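Long-range contacts in hybrid kinase (Caulobacter vibrioides, PDB 6QRL), which binds cyclic di-GMP through its receiver-like Rec1 domain, relieving its auto-inhibition as a histidine kinase that probably phosphorylates itself from ATP: residues F93-L97 / Q109-V114; A50-A56 / R71-L77; P3-V9 / A29-Y34; T22-I26 / L101-L106. One frame throughout, in Å; residues are numbered along the deposited sequence.

How the interactions relate
All four contacts belong to one receiver-like domain built on a five-stranded parallel sheet. Interaction 2 lies at its middle and is probably hydrogen-bonded to both neighbours: Ser94 N of interaction 1 is 2.8 Å from Ser73 O, and Val51 N is 3.1 Å from Asn8 O of interaction 3. Interaction 4 covers the face of the sheet where Leu53 points, with Leu53 CD2 3.8 Å from Thr22 CG2. It uses helix 16-28, which connects the two strands of interaction 3 and whose Ile26 O lies 3.0 Å from Gly31 N. Interactions 1 and 4, centres about 13 Å apart, use helix 103-111 and grip the two guanines of one cyclic di-GMP molecule, C2E.

Interaction 1 (F93-L97 / Q109-V114); sequences FSGYL and QVLQAV. With C2E (9,9'-[(2R,3R,3aS,5S,7aR,9R,10R,10aS,12S,14aR)-3,5,10,12-tetrahydroxy-5,12-dioxidooctahydro-2H,7H-difuro[3,2-d:3',2'-j][1,3,7,9,2,8]tetraoxadiphosphacyclododecine-2,9-diyl]bis(2-amino-1,9-dihydro-6H-purin-6-one)), chain C.
Gln109 lays its bent side chain against Leu97 and the guanine of C2E, with CG 3.7 Å from Leu97 CD2 and NE2 3.4 Å from C2E N1. Tyr96 covers the opposite face of the base, nearly parallel to it, so the guanine is sandwiched between its ring and the Gln109 amide; C2E N1 sits 3.5 Å above the ring plane, over the centre. Tyr96 CG takes the crowded position between backbone N and carbonyl carbon (chi1 69°), which brings the ring to the base while OH reaches the phosphate oxygen C2E O2P at 2.7 Å, in the ring plane. The backbone of Tyr96 reads the guanine edge: its N donates to C2E O6, and its O accepts from N1 at 2.7 Å and from N2 in a longer bond. Further along, Ser94 OG accepts from Val114 N at 2.9 Å and donates to a water, which in turn donates to Gln109 O and, at 2.6 Å, to Gln109 OE1, which would help set the amide's rotation. Gly95, lacking a side chain, lets Gln109 OE1 come within 3.7 Å of its CA. The N-H and C=O of a single residue thus match O6 and the N1/N2 donors, a pattern suited to guanine.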
# COMPACT_ATOMS: atom_id res chain seq x y z
N PHE A 93 6.46 2.37 -6.94
CA PHE A 93 5.87 1.28 -6.12
C PHE A 93 6.91 0.19 -5.84
O PHE A 93 7.66 -0.20 -6.72
CB PHE A 93 4.63 0.70 -6.79
CG PHE A 93 3.40 1.53 -6.55
CD1 PHE A 93 2.70 1.41 -5.35
CD2 PHE A 93 2.91 2.37 -7.53
CE1 PHE A 93 1.55 2.15 -5.13
CE2 PHE A 93 1.75 3.10 -7.31
CZ PHE A 93 1.08 3.00 -6.11
N SER A 94 6.93 -0.31 -4.62
CA SER A 94 7.86 -1.36 -4.16
C SER A 94 7.51 -2.69 -4.82
O SER A 94 8.40 -3.46 -5.15
CB SER A 94 7.77 -1.47 -2.65
OG SER A 94 8.51 -2.58 -2.16
N GLY A 95 6.22 -2.96 -4.98
CA GLY A 95 5.69 -4.25 -5.45
C GLY A 95 4.18 -4.16 -5.60
O GLY A 95 3.59 -3.06 -5.48
N TYR A 96 3.58 -5.29 -5.91
CA TYR A 96 2.13 -5.42 -6.18
C TYR A 96 1.62 -6.63 -5.40
O TYR A 96 2.41 -7.52 -5.01
CB TYR A 96 1.87 -5.57 -7.67
CG TYR A 96 2.35 -6.87 -8.26
CD1 TYR A 96 3.61 -6.97 -8.83
CD2 TYR A 96 1.55 -8.00 -8.22
CE1 TYR A 96 4.07 -8.18 -9.33
CE2 TYR A 96 1.98 -9.20 -8.74
CZ TYR A 96 3.23 -9.29 -9.32
OH TYR A 96 3.65 -10.49 -9.81
N LEU A 97 0.31 -6.64 -5.18
CA LEU A 97 -0.48 -7.76 -4.64
C LEU A 97 -1.66 -7.94 -5.59
O LEU A 97 -2.22 -6.90 -6.02
CB LEU A 97 -0.94 -7.38 -3.23
CG LEU A 97 0.17 -7.39 -2.19
CD1 LEU A 97 -0.30 -6.76 -0.88
CD2 LEU A 97 0.65 -8.81 -1.98
N GLN A 109 5.13 -8.79 1.03
CA GLN A 109 5.34 -7.48 0.36
C GLN A 109 5.48 -6.34 1.39
O GLN A 109 6.21 -5.39 1.12
CB GLN A 109 4.25 -7.20 -0.66
CG GLN A 109 4.33 -8.10 -1.88
CD GLN A 109 5.65 -8.03 -2.60
OE1 GLN A 109 6.16 -6.93 -2.87
NE2 GLN A 109 6.22 -9.19 -2.91
N VAL A 110 4.83 -6.45 2.55
CA VAL A 110 4.98 -5.46 3.64
C VAL A 110 6.38 -5.59 4.25
O VAL A 110 7.04 -4.54 4.43
CB VAL A 110 3.86 -5.62 4.68
CG1 VAL A 110 4.13 -4.76 5.90
CG2 VAL A 110 2.49 -5.30 4.06
N LEU A 111 6.84 -6.82 4.54
CA LEU A 111 8.18 -7.03 5.15
C LEU A 111 9.30 -6.55 4.22
O LEU A 111 10.29 -6.04 4.76
CB LEU A 111 8.40 -8.51 5.50
CG LEU A 111 7.53 -9.04 6.64
CD1 LEU A 111 7.99 -10.42 7.09
CD2 LEU A 111 7.51 -8.08 7.83
N GLN A 112 9.14 -6.67 2.90
CA GLN A 112 10.22 -6.39 1.91
C GLN A 112 10.08 -4.99 1.31
O GLN A 112 10.88 -4.68 0.43
CB GLN A 112 10.17 -7.41 0.77
CG GLN A 112 10.38 -8.85 1.21
CD GLN A 112 10.01 -9.85 0.13
OE1 GLN A 112 9.76 -9.50 -1.03
NE2 GLN A 112 9.95 -11.11 0.51
N ALA A 113 9.06 -4.22 1.69
CA ALA A 113 8.67 -2.95 1.02
C ALA A 113 9.83 -1.95 1.05
O ALA A 113 10.44 -1.76 2.14
CB ALA A 113 7.47 -2.36 1.68
N VAL A 114 10.11 -1.31 -0.09
CA VAL A 114 11.27 -0.39 -0.29
C VAL A 114 10.68 0.98 -0.60
O VAL A 114 9.49 1.05 -1.04
CB VAL A 114 12.22 -0.89 -1.41
CG1 VAL A 114 12.83 -2.26 -1.12
CG2 VAL A 114 11.52 -0.92 -2.78
P1 C2E C . 2.93 -13.87 -10.00
O2P C2E C . 2.11 -12.67 -9.57
O1P C2E C . 3.47 -13.93 -11.39
O5' C2E C . 4.21 -13.87 -9.04
C5' C2E C . 5.30 -14.73 -9.36
C4' C2E C . 6.36 -14.52 -8.32
O4' C2E C . 6.91 -13.20 -8.45
C3' C2E C . 5.85 -14.57 -6.89
O3' C2E C . 5.77 -15.96 -6.54
C2' C2E C . 6.91 -13.73 -6.13
O2' C2E C . 7.85 -14.55 -5.47
C1' C2E C . 7.56 -12.88 -7.24
N9 C2E C . 7.44 -11.43 -7.09
C8 C2E C . 8.37 -10.51 -7.51
N7 C2E C . 7.97 -9.27 -7.33
C5 C2E C . 6.70 -9.38 -6.79
C6 C2E C . 5.79 -8.37 -6.39
O6 C2E C . 5.91 -7.15 -6.48
N1 C2E C . 4.60 -8.92 -5.90
C2 C2E C . 4.32 -10.26 -5.78
N2 C2E C . 3.12 -10.58 -5.29
N3 C2E C . 5.18 -11.21 -6.15
C4 C2E C . 6.35 -10.71 -6.64
P11 C2E C . 4.58 -16.37 -5.54
O21 C2E C . 4.58 -15.32 -4.47
O11 C2E C . 4.77 -17.81 -5.17
O5A C2E C . 3.25 -16.29 -6.43
C5A C2E C . 2.93 -17.31 -7.41
C4A C2E C . 1.63 -16.95 -8.09
O4A C2E C . 0.53 -17.16 -7.16
C3A C2E C . 1.48 -15.50 -8.53
O3A C2E C . 2.18 -15.29 -9.76
C2A C2E C . -0.04 -15.37 -8.61
O2A C2E C . -0.69 -15.91 -9.73
C1A C2E C . -0.48 -16.20 -7.40
N91 C2E C . -0.63 -15.36 -6.23
C81 C2E C . 0.39 -14.99 -5.39
N71 C2E C . 0.01 -14.18 -4.43
C51 C2E C . -1.35 -14.00 -4.67
C61 C2E C . -2.28 -13.23 -3.95
O61 C2E C . -2.07 -12.48 -2.98
N11 C2E C . -3.56 -13.34 -4.51
C21 C2E C . -3.89 -14.10 -5.61
N21 C2E C . -5.19 -14.08 -5.96
N31 C2E C . -3.01 -14.80 -6.31
C41 C2E C . -1.76 -14.72 -5.77
O HOH W 1 6.98 -4.86 -1.49

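Interaction 2 (A50-A56 / R71-L77)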
# COMPACT_ATOMS: atom_id res chain seq x y z
N ALA A 50 4.35 3.81 8.37
CA ALA A 50 3.41 2.79 7.84
C ALA A 50 3.77 2.44 6.39
O ALA A 50 4.06 3.37 5.58
CB ALA A 50 1.99 3.29 7.93
N VAL A 51 3.71 1.16 6.05
CA VAL A 51 3.70 0.74 4.62
C VAL A 51 2.30 1.01 4.08
O VAL A 51 1.34 0.65 4.79
CB VAL A 51 4.09 -0.74 4.47
CG1 VAL A 51 3.94 -1.22 3.04
CG2 VAL A 51 5.50 -0.97 4.98
N LEU A 52 2.18 1.57 2.88
CA LEU A 52 0.89 1.98 2.27
C LEU A 52 0.45 0.94 1.24
O LEU A 52 1.18 0.74 0.26
CB LEU A 52 1.05 3.35 1.62
CG LEU A 52 1.67 4.44 2.50
CD1 LEU A 52 1.87 5.74 1.72
CD2 LEU A 52 0.81 4.69 3.73
N LEU A 53 -0.65 0.23 1.49
CA LEU A 53 -1.30 -0.64 0.48
C LEU A 53 -2.30 0.27 -0.25
O LEU A 53 -3.22 0.80 0.39
CB LEU A 53 -2.00 -1.82 1.15
CG LEU A 53 -1.19 -3.07 1.48
CD1 LEU A 53 0.31 -2.85 1.55
CD2 LEU A 53 -1.73 -3.73 2.73
N ILE A 54 -2.07 0.50 -1.54
CA ILE A 54 -2.85 1.46 -2.36
C ILE A 54 -3.58 0.67 -3.44
O ILE A 54 -2.89 0.12 -4.31
CB ILE A 54 -1.94 2.55 -2.94
CG1 ILE A 54 -1.25 3.32 -1.81
CG2 ILE A 54 -2.72 3.49 -3.84
CD1 ILE A 54 -0.26 4.37 -2.29
N ASP A 55 -4.91 0.68 -3.38
CA ASP A 55 -5.82 0.04 -4.36
C ASP A 55 -5.69 0.73 -5.72
O ASP A 55 -5.91 1.93 -5.77
CB ASP A 55 -7.25 0.06 -3.82
CG ASP A 55 -8.22 -0.88 -4.52
OD1 ASP A 55 -7.88 -1.33 -5.64
OD2 ASP A 55 -9.34 -1.13 -3.95
N ALA A 56 -5.35 -0.00 -6.79
CA ALA A 56 -5.31 0.54 -8.17
C ALA A 56 -6.69 1.09 -8.59
O ALA A 56 -6.75 1.84 -9.59
CB ALA A 56 -4.84 -0.48 -9.17
N ARG A 71 7.93 7.34 0.74
CA ARG A 71 7.14 6.32 1.46
C ARG A 71 7.31 4.95 0.79
O ARG A 71 7.83 4.89 -0.36
CB ARG A 71 5.69 6.80 1.54
CG ARG A 71 5.51 8.12 2.30
CD ARG A 71 5.94 8.09 3.76
NE ARG A 71 5.14 7.11 4.50
CZ ARG A 71 4.11 7.36 5.31
NH1 ARG A 71 3.74 8.61 5.56
NH2 ARG A 71 3.46 6.36 5.89
N ARG A 72 6.92 3.90 1.51
CA ARG A 72 6.98 2.48 1.07
C ARG A 72 5.55 2.05 0.69
O ARG A 72 4.69 2.02 1.60
CB ARG A 72 7.60 1.65 2.19
CG ARG A 72 8.92 2.23 2.68
CD ARG A 72 9.48 1.46 3.84
NE ARG A 72 10.75 2.05 4.20
CZ ARG A 72 11.94 1.48 4.04
NH1 ARG A 72 12.05 0.24 3.59
NH2 ARG A 72 13.04 2.15 4.40
N SER A 73 5.30 1.83 -0.60
CA SER A 73 3.93 1.58 -1.12
C SER A 73 3.90 0.33 -1.98
O SER A 73 4.85 0.09 -2.72
CB SER A 73 3.42 2.74 -1.92
OG SER A 73 3.39 3.92 -1.14
N VAL A 74 2.81 -0.42 -1.86
CA VAL A 74 2.48 -1.64 -2.63
C VAL A 74 1.13 -1.40 -3.29
O VAL A 74 0.20 -1.02 -2.55
CB VAL A 74 2.42 -2.85 -1.69
CG1 VAL A 74 2.17 -4.13 -2.45
CG2 VAL A 74 3.68 -2.98 -0.85
N VAL A 75 0.99 -1.69 -4.58
CA VAL A 75 -0.27 -1.44 -5.30
C VAL A 75 -1.10 -2.74 -5.33
O VAL A 75 -0.51 -3.81 -5.58
CB VAL A 75 0.00 -0.88 -6.71
CG1 VAL A 75 0.90 -1.81 -7.53
CG2 VAL A 75 -1.27 -0.60 -7.48
N LEU A 76 -2.42 -2.64 -5.15
CA LEU A 76 -3.38 -3.78 -5.29
C LEU A 76 -3.95 -3.79 -6.71
O LEU A 76 -4.60 -2.80 -7.10
CB LEU A 76 -4.52 -3.62 -4.27
CG LEU A 76 -4.26 -4.05 -2.83
CD1 LEU A 76 -2.83 -3.83 -2.38
CD2 LEU A 76 -5.26 -3.43 -1.86
N LEU A 77 -3.80 -4.90 -7.43
CA LEU A 77 -4.13 -5.06 -8.86
C LEU A 77 -5.10 -6.23 -9.04
O LEU A 77 -4.98 -7.21 -8.29
CB LEU A 77 -2.85 -5.33 -9.66
CG LEU A 77 -1.81 -4.20 -9.66
CD1 LEU A 77 -0.54 -4.64 -10.37
CD2 LEU A 77 -2.36 -2.97 -10.34
O HOH W 2 6.22 4.43 4.18
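Strands 51-55 and 73-77 are neighbours at the centre of the parallel sheet of this receiver-like domain. Their backbones exchange five hydrogen bonds, starting from Leu52 N to Arg72 O and Val74 N to Leu52 O and ending with Ala56 N to Leu76 O, each 2.9 Å long. On one face, Leu53 and Val74 lie side by side and point the same way, with Leu53 CD1 3.9 Å from Val74 CB; Leu76 CD1 touches Leu53 CB beside them. Asp55, the predicted phosphorylation site and unmodified here, shares this face; its OD1 is in a salt bridge with Lys99 and also accepts from Ala57 N, and OD2 is hydrogen-bonded to Ser13. The other face carries Leu52, Ile54 and Ser73, and Leu52 CB is 3.7 Å from Ser73 OG. At the N-terminal end Arg71 curls back, bent at chi2 and chi3, and runs roughly perpendicular to Leu52. Its NH2 donates to Ala50 O at 3.1 Å, on a lone pair and within 1° of the guanidinium plane. A water joins Ala50 O to Arg71 NE and Arg72 N. Two donors, Arg71 NH2 and the water, thus satisfy Ala50 O and close the N-terminal end of the strand pair.

Interaction 3 (P3-V9 / A29-Y34); sequences PLEGRNV and AGGRAY
Asn8 and Arg32 stand side by side on one face of the sheet, pointing the same way, with Asn8 OD1 2.6 Å from Arg32 NH1. The oxygen lies near the guanidinium plane, at its edge, while the amide itself is turned 48° from that plane. Tyr34 reaches the same atom from another direction: its OH makes a weak hydrogen bond of 3.4 Å to Asn8 OD1, and its ring stands 81° from the amide. The other end of this amide, ND2, donates to Asp49 OD1, consistent with this orientation of the group. Beneath these side chains runs a short parallel ladder, in which Arg32 N donates to Arg7 O at 2.9 Å, Val9 N to Arg32 O and Tyr34 N to Val9 O. A type II turn from Leu4 to Arg7, closed by Arg7 N to Leu4 O, leads the chain from its contact with Ala29 into strand 8-12. Leu4 N donates to Ala29 O at 2.9 Å, and Leu4 CD1 rests 3.9 Å from Ala29 CB. Gly30 ends helix 16-28 in a Schellman motif with positive phi (93°); next to it, Gly31 CA makes a CA-H...O contact with Leu4 O at 3.3 Å. Farther out, Leu111 of helix 103-111 touches Leu4 and Arg7, and Ile26 and Val110 pack against Val9. The contact closes the beta-alpha-beta unit of strand 8-12, helix 16-28 and strand 32-36, the parallel crossover with which the receiver fold begins.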
# COMPACT_ATOMS: atom_id res chain seq x y z
N PRO A 3 3.92 -12.54 12.12
CA PRO A 3 5.07 -12.02 11.37
C PRO A 3 5.05 -10.49 11.20
O PRO A 3 6.07 -9.95 10.89
CB PRO A 3 4.97 -12.75 10.02
CG PRO A 3 3.47 -13.04 9.86
CD PRO A 3 3.02 -13.36 11.27
N LEU A 4 3.91 -9.83 11.42
CA LEU A 4 3.81 -8.35 11.32
C LEU A 4 3.75 -7.70 12.71
O LEU A 4 3.36 -6.50 12.79
CB LEU A 4 2.56 -7.96 10.52
CG LEU A 4 2.56 -8.32 9.03
CD1 LEU A 4 1.36 -7.69 8.34
CD2 LEU A 4 3.87 -7.90 8.36
N GLU A 5 4.10 -8.42 13.79
CA GLU A 5 4.12 -7.81 15.15
C GLU A 5 4.92 -6.50 15.11
O GLU A 5 6.06 -6.51 14.67
CB GLU A 5 4.63 -8.81 16.20
CG GLU A 5 4.73 -8.24 17.62
CD GLU A 5 3.47 -7.72 18.30
OE1 GLU A 5 2.34 -7.86 17.73
OE2 GLU A 5 3.60 -7.16 19.43
N GLY A 6 4.31 -5.39 15.54
CA GLY A 6 4.97 -4.09 15.70
C GLY A 6 5.09 -3.35 14.37
O GLY A 6 5.92 -2.41 14.31
N ARG A 7 4.38 -3.80 13.32
CA ARG A 7 4.42 -3.11 12.00
C ARG A 7 3.10 -2.37 11.76
O ARG A 7 2.03 -2.92 12.10
CB ARG A 7 4.78 -4.12 10.91
CG ARG A 7 6.26 -4.47 10.94
CD ARG A 7 6.56 -5.94 10.75
NE ARG A 7 7.95 -6.34 11.01
CZ ARG A 7 9.02 -5.91 10.32
NH1 ARG A 7 8.90 -5.06 9.32
NH2 ARG A 7 10.23 -6.35 10.64
N ASN A 8 3.20 -1.16 11.21
CA ASN A 8 2.05 -0.32 10.82
C ASN A 8 1.81 -0.45 9.31
O ASN A 8 2.77 -0.36 8.54
CB ASN A 8 2.27 1.13 11.26
CG ASN A 8 2.35 1.26 12.76
OD1 ASN A 8 1.52 0.70 13.49
ND2 ASN A 8 3.33 2.02 13.22
N VAL A 9 0.56 -0.69 8.92
CA VAL A 9 0.18 -0.87 7.48
C VAL A 9 -1.12 -0.10 7.25
O VAL A 9 -2.12 -0.43 7.94
CB VAL A 9 0.00 -2.35 7.11
CG1 VAL A 9 -0.20 -2.49 5.61
CG2 VAL A 9 1.14 -3.23 7.62
N ALA A 29 -2.25 -11.19 11.13
CA ALA A 29 -0.79 -11.38 10.99
C ALA A 29 -0.02 -10.62 12.09
O ALA A 29 1.22 -10.69 12.08
CB ALA A 29 -0.35 -10.95 9.61
N GLY A 30 -0.70 -9.95 13.02
CA GLY A 30 -0.09 -9.26 14.18
C GLY A 30 0.21 -7.79 13.93
O GLY A 30 0.73 -7.14 14.84
N GLY A 31 -0.11 -7.25 12.75
CA GLY A 31 0.15 -5.83 12.41
C GLY A 31 -0.92 -4.90 12.96
O GLY A 31 -1.93 -5.40 13.47
N ARG A 32 -0.69 -3.59 12.84
CA ARG A 32 -1.71 -2.54 13.14
C ARG A 32 -2.18 -1.92 11.82
O ARG A 32 -1.29 -1.48 11.04
CB ARG A 32 -1.13 -1.46 14.06
CG ARG A 32 -1.39 -1.71 15.55
CD ARG A 32 -1.08 -0.52 16.47
NE ARG A 32 0.08 -0.80 17.31
CZ ARG A 32 1.34 -0.99 16.88
NH1 ARG A 32 1.64 -0.91 15.59
NH2 ARG A 32 2.30 -1.28 17.75
N ALA A 33 -3.50 -1.90 11.59
CA ALA A 33 -4.16 -1.51 10.32
C ALA A 33 -4.67 -0.07 10.42
O ALA A 33 -5.26 0.26 11.45
CB ALA A 33 -5.28 -2.46 9.97
N TYR A 34 -4.45 0.74 9.38
CA TYR A 34 -4.92 2.14 9.25
C TYR A 34 -5.73 2.26 7.95
O TYR A 34 -5.12 2.36 6.88
CB TYR A 34 -3.74 3.13 9.35
CG TYR A 34 -3.06 3.05 10.69
CD1 TYR A 34 -2.08 2.10 10.89
CD2 TYR A 34 -3.47 3.81 11.78
CE1 TYR A 34 -1.49 1.93 12.13
CE2 TYR A 34 -2.89 3.65 13.03
CZ TYR A 34 -1.88 2.71 13.20
OH TYR A 34 -1.29 2.47 14.41

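Interaction 4 (T22-I26 / L101-L106). With C2E (9,9'-[(2R,3R,3aS,5S,7aR,9R,10R,10aS,12S,14aR)-3,5,10,12-tetrahydroxy-5,12-dioxidooctahydro-2H,7H-difuro[3,2-d:3',2'-j][1,3,7,9,2,8]tetraoxadiphosphacyclododecine-2,9-diyl]bis(2-amino-1,9-dihydro-6H-purin-6-one)), chain C.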
# COMPACT_ATOMS: atom_id res chain seq x y z
N THR A 22 -8.79 -6.28 4.14
CA THR A 22 -7.32 -6.06 4.21
C THR A 22 -6.96 -5.71 5.66
O THR A 22 -5.99 -6.30 6.17
CB THR A 22 -6.85 -5.01 3.21
OG1 THR A 22 -7.39 -5.32 1.92
CG2 THR A 22 -5.34 -4.94 3.11
N ALA A 23 -7.73 -4.85 6.33
CA ALA A 23 -7.46 -4.53 7.76
C ALA A 23 -7.53 -5.82 8.61
O ALA A 23 -6.63 -6.02 9.48
CB ALA A 23 -8.41 -3.48 8.28
N ARG A 24 -8.50 -6.70 8.37
CA ARG A 24 -8.59 -7.97 9.15
C ARG A 24 -7.36 -8.86 8.87
O ARG A 24 -6.86 -9.45 9.84
CB ARG A 24 -9.93 -8.67 8.88
CG ARG A 24 -11.13 -7.92 9.45
CD ARG A 24 -12.43 -8.72 9.34
NE ARG A 24 -13.55 -8.03 8.69
CZ ARG A 24 -14.62 -7.52 9.30
NH1 ARG A 24 -14.75 -7.55 10.62
NH2 ARG A 24 -15.58 -6.95 8.58
N GLN A 25 -6.85 -8.91 7.63
CA GLN A 25 -5.64 -9.70 7.27
C GLN A 25 -4.41 -9.10 7.95
O GLN A 25 -3.62 -9.88 8.49
CB GLN A 25 -5.40 -9.76 5.76
CG GLN A 25 -6.41 -10.66 5.07
CD GLN A 25 -6.17 -10.66 3.60
OE1 GLN A 25 -5.94 -9.60 3.02
NE2 GLN A 25 -6.14 -11.85 3.00
N ILE A 26 -4.29 -7.76 7.97
CA ILE A 26 -3.12 -7.09 8.61
C ILE A 26 -3.11 -7.49 10.09
O ILE A 26 -2.06 -7.92 10.55
CB ILE A 26 -3.18 -5.57 8.42
CG1 ILE A 26 -2.88 -5.18 6.97
CG2 ILE A 26 -2.27 -4.85 9.40
CD1 ILE A 26 -3.39 -3.82 6.58
N LEU A 101 -6.48 -10.78 -2.15
CA LEU A 101 -5.16 -10.89 -1.48
C LEU A 101 -5.03 -12.20 -0.68
O LEU A 101 -5.98 -12.58 0.07
CB LEU A 101 -4.95 -9.74 -0.50
CG LEU A 101 -5.04 -8.30 -1.02
CD1 LEU A 101 -4.25 -7.36 -0.11
CD2 LEU A 101 -4.57 -8.18 -2.46
N ARG A 102 -3.87 -12.82 -0.77
CA ARG A 102 -3.44 -13.92 0.13
C ARG A 102 -2.68 -13.32 1.31
O ARG A 102 -1.75 -12.53 1.06
CB ARG A 102 -2.51 -14.88 -0.62
CG ARG A 102 -3.24 -15.79 -1.59
CD ARG A 102 -2.23 -16.56 -2.41
NE ARG A 102 -2.89 -17.28 -3.48
CZ ARG A 102 -2.27 -17.95 -4.44
NH1 ARG A 102 -0.96 -18.02 -4.44
NH2 ARG A 102 -2.98 -18.59 -5.35
N ALA A 103 -3.03 -13.70 2.53
CA ALA A 103 -2.35 -13.22 3.76
C ALA A 103 -0.84 -13.33 3.60
O ALA A 103 -0.15 -12.36 3.90
CB ALA A 103 -2.84 -13.99 4.97
N ALA A 104 -0.32 -14.50 3.20
CA ALA A 104 1.13 -14.76 3.11
C ALA A 104 1.80 -13.78 2.14
O ALA A 104 2.93 -13.36 2.40
CB ALA A 104 1.40 -16.20 2.70
N SER A 105 1.12 -13.41 1.06
CA SER A 105 1.65 -12.49 0.02
C SER A 105 1.68 -11.08 0.60
O SER A 105 2.68 -10.37 0.38
CB SER A 105 0.86 -12.57 -1.24
OG SER A 105 1.03 -13.81 -1.89
N LEU A 106 0.61 -10.69 1.29
CA LEU A 106 0.52 -9.36 1.94
C LEU A 106 1.71 -9.22 2.90
O LEU A 106 2.44 -8.21 2.82
CB LEU A 106 -0.82 -9.23 2.66
CG LEU A 106 -1.07 -7.87 3.33
CD1 LEU A 106 -2.57 -7.61 3.47
CD2 LEU A 106 -0.38 -7.82 4.69
P1 C2E C . 2.93 -13.87 -10.00
O2P C2E C . 2.11 -12.67 -9.57
O1P C2E C . 3.47 -13.93 -11.39
O5' C2E C . 4.21 -13.87 -9.04
C5' C2E C . 5.30 -14.73 -9.36
C4' C2E C . 6.36 -14.52 -8.32
O4' C2E C . 6.91 -13.20 -8.45
C3' C2E C . 5.85 -14.57 -6.89
O3' C2E C . 5.77 -15.96 -6.54
C2' C2E C . 6.91 -13.73 -6.13
O2' C2E C . 7.85 -14.55 -5.47
C1' C2E C . 7.56 -12.88 -7.24
N9 C2E C . 7.44 -11.43 -7.09
C8 C2E C . 8.37 -10.51 -7.51
N7 C2E C . 7.97 -9.27 -7.33
C5 C2E C . 6.70 -9.38 -6.79
C6 C2E C . 5.79 -8.37 -6.39
O6 C2E C . 5.91 -7.15 -6.48
N1 C2E C . 4.60 -8.92 -5.90
C2 C2E C . 4.32 -10.26 -5.78
N2 C2E C . 3.12 -10.58 -5.29
N3 C2E C . 5.18 -11.21 -6.15
C4 C2E C . 6.35 -10.71 -6.64
P11 C2E C . 4.58 -16.37 -5.54
O21 C2E C . 4.58 -15.32 -4.47
O11 C2E C . 4.77 -17.81 -5.17
O5A C2E C . 3.25 -16.29 -6.43
C5A C2E C . 2.93 -17.31 -7.41
C4A C2E C . 1.63 -16.95 -8.09
O4A C2E C . 0.53 -17.16 -7.16
C3A C2E C . 1.48 -15.50 -8.53
O3A C2E C . 2.18 -15.29 -9.76
C2A C2E C . -0.04 -15.37 -8.61
O2A C2E C . -0.69 -15.91 -9.73
C1A C2E C . -0.48 -16.20 -7.40
N91 C2E C . -0.63 -15.36 -6.23
C81 C2E C . 0.39 -14.99 -5.39
N71 C2E C . 0.01 -14.18 -4.43
C51 C2E C . -1.35 -14.00 -4.67
C61 C2E C . -2.28 -13.23 -3.95
O61 C2E C . -2.07 -12.48 -2.98
N11 C2E C . -3.56 -13.34 -4.51
C21 C2E C . -3.89 -14.10 -5.61
N21 C2E C . -5.19 -14.08 -5.96
N31 C2E C . -3.01 -14.80 -6.31
C41 C2E C . -1.76 -14.72 -5.77
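Gln25 reaches from helix 16-28 to the start of helix 103-111, the first and last helices of the receiver-like fold. From CB, its CG is anti to the carbonyl carbon (chi1 -72°) and the chain then runs extended beyond CG, carrying the amide to Leu101 O, which CD approaches. OE1 lies against carbon, 3.7 Å from Leu101 CB and 3.9 Å from Leu106 CD1. NE2 donates to Leu101 O at 3.0 Å, with the oxygen close to the amide plane of Gln25 but the donor 57° out of the carbonyl plane. Next to it Leu106 CD1 meets Thr22 CG2 at 3.9 Å and Ile26 CG1 a little farther off, packing between the helices above Leu53. The other side of segment 101-106 holds C2E: Arg102, the N-cap residue, donates from its N to C2E O61, and Ser105 OG to C2E N71 at 2.8 Å. The Arg102 side chain stretches over this guanine, while its NH2 is hydrogen-bonded to O61 of another C2E molecule; Ala103 N donates to O11 of that second ligand, whose pocket Gln25 also lines. The Arg102 guanidinium lies flat on the first base, with C2E C41 over the centre of the group and 3.4 Å above its plane.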